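Local coordinates for protein fiber KNOB domain (PDB 4D63) that probably serves as the trimeric receptor-binding head of the turkey adenovirus 3 fibre, and binds sialic acid, at residues 98-103 with 160-165; 55-60 with 76-81. All blocks are in the same frame, centred on the assembly; numbering follows the deposited sequence.

Interaction 1: 98-103 with 160-165; sequences IELRSA and MIIQCN
Leu100 makes the whole contact from strand 98-101, reaching across the interior of the head to Met160 and Ile162 on strand 157-163. Ile98, two residues earlier, is buried on the same side of the strand but does not touch 160-165. Glu99 lies on the other side and forms a salt bridge with Lys175, where a charged group suits a partly exposed place. Leu100 follows, its backbone hydrogen-bonded to Ile174 of the adjoining strand. Its CG lies anti to the carbonyl carbon (chi1 -64°), and CD1 then continues outward to meet Ile162 CD1 at 3.6 Å, methyl against methyl, the two side chains crossing at a slant. Ile162 is similarly drawn out, with CD1 at the far end of an extended CG1 arm (chi2 168°). The same Leu100 methyl lies 4.4 Å from Met160 SD, a looser touch on the sulfur at the end of an extended CB-CG arm, whose terminal methyl CE then turns aside. The Leu100 and Ile162 CA atoms stand 10.4 Å apart, a spacing usual for facing layers of a beta-sandwich. Branched and flexible apolar ends bridge this gap by dispersion and exclusion of water, so the contact itself demands little directional precision.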
# COMPACT_ATOMS: atom_id res chain seq x y z
N ILE A 98 2.11 15.42 -6.97
CA ILE A 98 2.79 16.30 -6.01
C ILE A 98 4.27 16.38 -6.41
O ILE A 98 4.99 15.39 -6.40
CB ILE A 98 2.70 15.81 -4.55
CG1 ILE A 98 1.23 15.83 -4.09
CG2 ILE A 98 3.56 16.70 -3.65
CD1 ILE A 98 1.00 15.01 -2.84
N GLU A 99 4.72 17.56 -6.77
CA GLU A 99 6.04 17.73 -7.34
C GLU A 99 7.00 18.23 -6.28
O GLU A 99 6.78 19.27 -5.70
CB GLU A 99 5.98 18.73 -8.49
CG GLU A 99 5.00 18.32 -9.58
CD GLU A 99 4.89 19.33 -10.69
OE1 GLU A 99 4.89 20.54 -10.37
OE2 GLU A 99 4.79 18.93 -11.87
N LEU A 100 8.05 17.46 -6.03
CA LEU A 100 9.06 17.83 -5.06
C LEU A 100 10.42 17.94 -5.75
O LEU A 100 10.87 17.00 -6.41
CB LEU A 100 9.09 16.78 -3.94
CG LEU A 100 7.79 16.70 -3.12
CD1 LEU A 100 7.78 15.41 -2.30
CD2 LEU A 100 7.62 17.94 -2.22
N ARG A 101 11.05 19.11 -5.62
CA ARG A 101 12.32 19.40 -6.29
C ARG A 101 13.47 19.14 -5.33
O ARG A 101 13.24 18.99 -4.15
CB ARG A 101 12.35 20.86 -6.74
CG ARG A 101 11.20 21.23 -7.67
CD ARG A 101 11.45 22.50 -8.49
NE ARG A 101 11.32 22.20 -9.92
CZ ARG A 101 12.34 22.08 -10.78
NH1 ARG A 101 13.61 22.26 -10.41
NH2 ARG A 101 12.10 21.78 -12.04
N SER A 102 14.69 19.16 -5.87
CA SER A 102 15.94 18.99 -5.13
C SER A 102 16.00 19.87 -3.91
O SER A 102 16.37 19.42 -2.85
CB SER A 102 17.16 19.39 -6.00
OG SER A 102 17.22 18.68 -7.22
N ALA A 103 15.66 21.14 -4.10
CA ALA A 103 15.74 22.15 -3.05
C ALA A 103 14.80 21.91 -1.83
O ALA A 103 15.04 22.47 -0.75
CB ALA A 103 15.47 23.53 -3.65
N MET A 160 8.85 14.19 5.70
CA MET A 160 8.40 13.15 4.78
C MET A 160 9.60 12.39 4.26
O MET A 160 10.54 12.98 3.76
CB MET A 160 7.63 13.76 3.59
CG MET A 160 7.02 12.72 2.67
SD MET A 160 6.11 13.49 1.34
CE MET A 160 4.71 14.06 2.28
N ILE A 161 9.58 11.08 4.43
CA ILE A 161 10.66 10.20 4.01
C ILE A 161 10.21 9.53 2.72
O ILE A 161 9.17 8.85 2.69
CB ILE A 161 10.97 9.13 5.06
CG1 ILE A 161 11.12 9.74 6.47
CG2 ILE A 161 12.22 8.35 4.65
CD1 ILE A 161 12.31 10.67 6.62
N ILE A 162 10.96 9.72 1.66
CA ILE A 162 10.64 9.11 0.38
C ILE A 162 11.80 8.22 -0.07
O ILE A 162 12.88 8.71 -0.35
CB ILE A 162 10.43 10.18 -0.72
CG1 ILE A 162 9.31 11.15 -0.33
CG2 ILE A 162 10.16 9.53 -2.08
CD1 ILE A 162 9.26 12.37 -1.21
N GLN A 163 11.55 6.93 -0.20
CA GLN A 163 12.56 6.02 -0.64
C GLN A 163 12.18 5.45 -1.96
O GLN A 163 11.01 5.07 -2.20
CB GLN A 163 12.74 4.93 0.37
CG GLN A 163 13.11 5.52 1.70
CD GLN A 163 13.27 4.50 2.78
OE1 GLN A 163 12.29 3.93 3.27
NE2 GLN A 163 14.50 4.29 3.20
N CYS A 164 13.17 5.43 -2.84
CA CYS A 164 13.01 4.79 -4.14
C CYS A 164 14.24 3.98 -4.57
O CYS A 164 15.08 3.66 -3.75
CB CYS A 164 12.65 5.84 -5.16
SG CYS A 164 13.87 7.12 -5.31
N ASN A 165 14.32 3.62 -5.86
CA ASN A 165 15.36 2.77 -6.37
C ASN A 165 16.52 3.60 -6.94
O ASN A 165 16.37 4.80 -7.22
CB ASN A 165 14.81 1.88 -7.50
CG ASN A 165 13.52 1.17 -7.15
OD1 ASN A 165 12.60 1.07 -8.00
ND2 ASN A 165 13.43 0.65 -5.94

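Interaction 2: 55-60 with 76-81; sequences GQFVTK and LIIQFI
Phe57 meets Phe80 and Ile78 in a buried, wholly apolar contact within a three-stranded antiparallel beta meander, part of the beta-sandwich of the head. Strand 64-71 lies between strands 53-59 and 75-80, pairing with both, and the side chains of the outer two reach toward each other past it. Its Tyr67 completes the cluster, its ring meeting that of Phe57 and its side chain touching Ile78. Long or broad apolar side chains suit this place, because their partners stand on strands separated by a third. Phe57 points its CB toward strand 75-80, and its ring swings to the side of its own backbone N (chi1 -64°), which presents CD2 and CE2 to Phe80. Phe80 starts off obliquely, but its ring carries it nearer. The two rings meet rim to rim, neither lying over the other's face; their planes are tilted by only 19° and their centroids are 6.0 Å apart. Two neighbouring carbons of each ring do the touching: Phe57 CD2 lies 3.9 Å from Phe80 CE2, while Phe57 CE2 is 3.8 Å from Phe80 CZ. Pro158 of strand 157-163 also packs on Phe57, and Met180 on Phe80, extending the apolar surroundings. Ile78 adds a slender arm, CG1 anti to its own N (chi1 172°), which delivers its CD1 methyl to within 4.3 Å of Phe57 CE2.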
# COMPACT_ATOMS: atom_id res chain seq x y z
N GLY A 55 -5.80 21.14 6.48
CA GLY A 55 -4.48 21.46 7.02
C GLY A 55 -3.46 21.54 5.89
O GLY A 55 -3.79 21.28 4.74
N GLN A 56 -2.24 21.93 6.21
CA GLN A 56 -1.17 21.80 5.25
C GLN A 56 0.20 21.74 5.93
O GLN A 56 0.36 22.07 7.12
CB GLN A 56 -1.23 22.90 4.15
CG GLN A 56 -0.91 24.32 4.60
CD GLN A 56 -2.00 24.91 5.44
OE1 GLN A 56 -3.17 24.89 5.05
NE2 GLN A 56 -1.63 25.42 6.61
N PHE A 57 1.16 21.24 5.15
CA PHE A 57 2.55 21.34 5.45
C PHE A 57 3.10 22.31 4.44
O PHE A 57 2.50 22.54 3.38
CB PHE A 57 3.27 20.01 5.27
CG PHE A 57 2.82 18.92 6.20
CD1 PHE A 57 3.24 18.90 7.51
CD2 PHE A 57 2.04 17.87 5.75
CE1 PHE A 57 2.86 17.89 8.36
CE2 PHE A 57 1.65 16.86 6.60
CZ PHE A 57 2.06 16.86 7.91
N VAL A 58 4.26 22.84 4.76
CA VAL A 58 4.98 23.72 3.85
C VAL A 58 6.42 23.23 3.78
O VAL A 58 6.99 22.81 4.79
CB VAL A 58 4.91 25.19 4.33
CG1 VAL A 58 5.65 26.10 3.37
CG2 VAL A 58 3.44 25.62 4.45
N THR A 59 6.99 23.27 2.58
CA THR A 59 8.36 22.82 2.36
C THR A 59 9.34 23.97 2.50
O THR A 59 8.94 25.12 2.60
CB THR A 59 8.54 22.24 0.94
OG1 THR A 59 8.47 23.30 -0.01
CG2 THR A 59 7.45 21.18 0.61
N LYS A 60 10.63 23.62 2.47
CA LYS A 60 11.75 24.57 2.48
C LYS A 60 11.65 25.64 1.40
O LYS A 60 12.16 26.73 1.58
CB LYS A 60 13.09 23.84 2.29
CG LYS A 60 13.94 23.65 3.54
CD LYS A 60 15.19 22.81 3.22
CE LYS A 60 16.37 23.08 4.16
NZ LYS A 60 16.16 22.60 5.58
N LEU A 76 -5.26 8.78 13.75
CA LEU A 76 -5.24 9.92 12.86
C LEU A 76 -5.11 9.42 11.44
O LEU A 76 -4.14 8.75 11.10
CB LEU A 76 -4.08 10.86 13.18
CG LEU A 76 -4.01 12.04 12.19
CD1 LEU A 76 -4.51 13.31 12.84
CD2 LEU A 76 -2.62 12.26 11.64
N ILE A 77 -6.09 9.77 10.63
CA ILE A 77 -6.11 9.42 9.23
C ILE A 77 -5.95 10.71 8.44
O ILE A 77 -6.69 11.66 8.64
CB ILE A 77 -7.44 8.77 8.87
CG1 ILE A 77 -7.58 7.43 9.61
CG2 ILE A 77 -7.59 8.61 7.36
CD1 ILE A 77 -8.94 6.79 9.42
N ILE A 78 -4.99 10.73 7.55
CA ILE A 78 -4.63 11.96 6.85
C ILE A 78 -4.41 11.70 5.35
O ILE A 78 -3.59 10.86 4.97
CB ILE A 78 -3.37 12.61 7.48
CG1 ILE A 78 -2.86 13.78 6.63
CG2 ILE A 78 -2.25 11.60 7.68
CD1 ILE A 78 -2.02 14.78 7.42
N GLN A 79 -5.13 12.45 4.53
CA GLN A 79 -5.01 12.36 3.10
C GLN A 79 -4.46 13.63 2.50
O GLN A 79 -4.98 14.70 2.77
CB GLN A 79 -6.37 12.07 2.47
CG GLN A 79 -6.28 11.66 1.01
CD GLN A 79 -7.63 11.45 0.37
OE1 GLN A 79 -8.47 10.74 0.88
NE2 GLN A 79 -7.82 12.03 -0.79
N PHE A 80 -3.43 13.50 1.64
CA PHE A 80 -2.95 14.62 0.83
C PHE A 80 -3.89 14.83 -0.33
O PHE A 80 -4.24 13.87 -1.02
CB PHE A 80 -1.52 14.38 0.37
CG PHE A 80 -0.52 14.46 1.48
CD1 PHE A 80 -0.44 13.44 2.44
CD2 PHE A 80 0.34 15.54 1.58
CE1 PHE A 80 0.48 13.50 3.48
CE2 PHE A 80 1.24 15.62 2.64
CZ PHE A 80 1.32 14.60 3.58
N ILE A 81 -4.29 16.08 -0.55
CA ILE A 81 -5.38 16.41 -1.48
C ILE A 81 -5.01 17.26 -2.71
O ILE A 81 -5.88 17.53 -3.54
CB ILE A 81 -6.59 17.08 -0.77
CG1 ILE A 81 -6.21 18.48 -0.24
CG2 ILE A 81 -7.14 16.17 0.34
CD1 ILE A 81 -7.36 19.28 0.34

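In the fold
Interactions 1 and 2 have centres about 15 Å apart and share one hydrophobic interior, joined chiefly by Met160 and Phe80. Met160 CE lies 3.7 Å from Phe80 CZ, so the methionine of interaction 1 abuts the aromatic pair of interaction 2. Ile98 CD1 adds a second link, 4.1 Å from Phe80 CB. Neither contact forms the sialic acid site: the side chains of Met160 and Phe57 are each about 13 Å from a bound N-acetyl-alpha-neuraminic acid. The pocket residues Thr152 to Gly156 nevertheless run from strand 142-154 toward strand 157-163, which carries Met160. Ile161, next to Met160 in sequence but facing the other way, packs on Thr152 of the pocket.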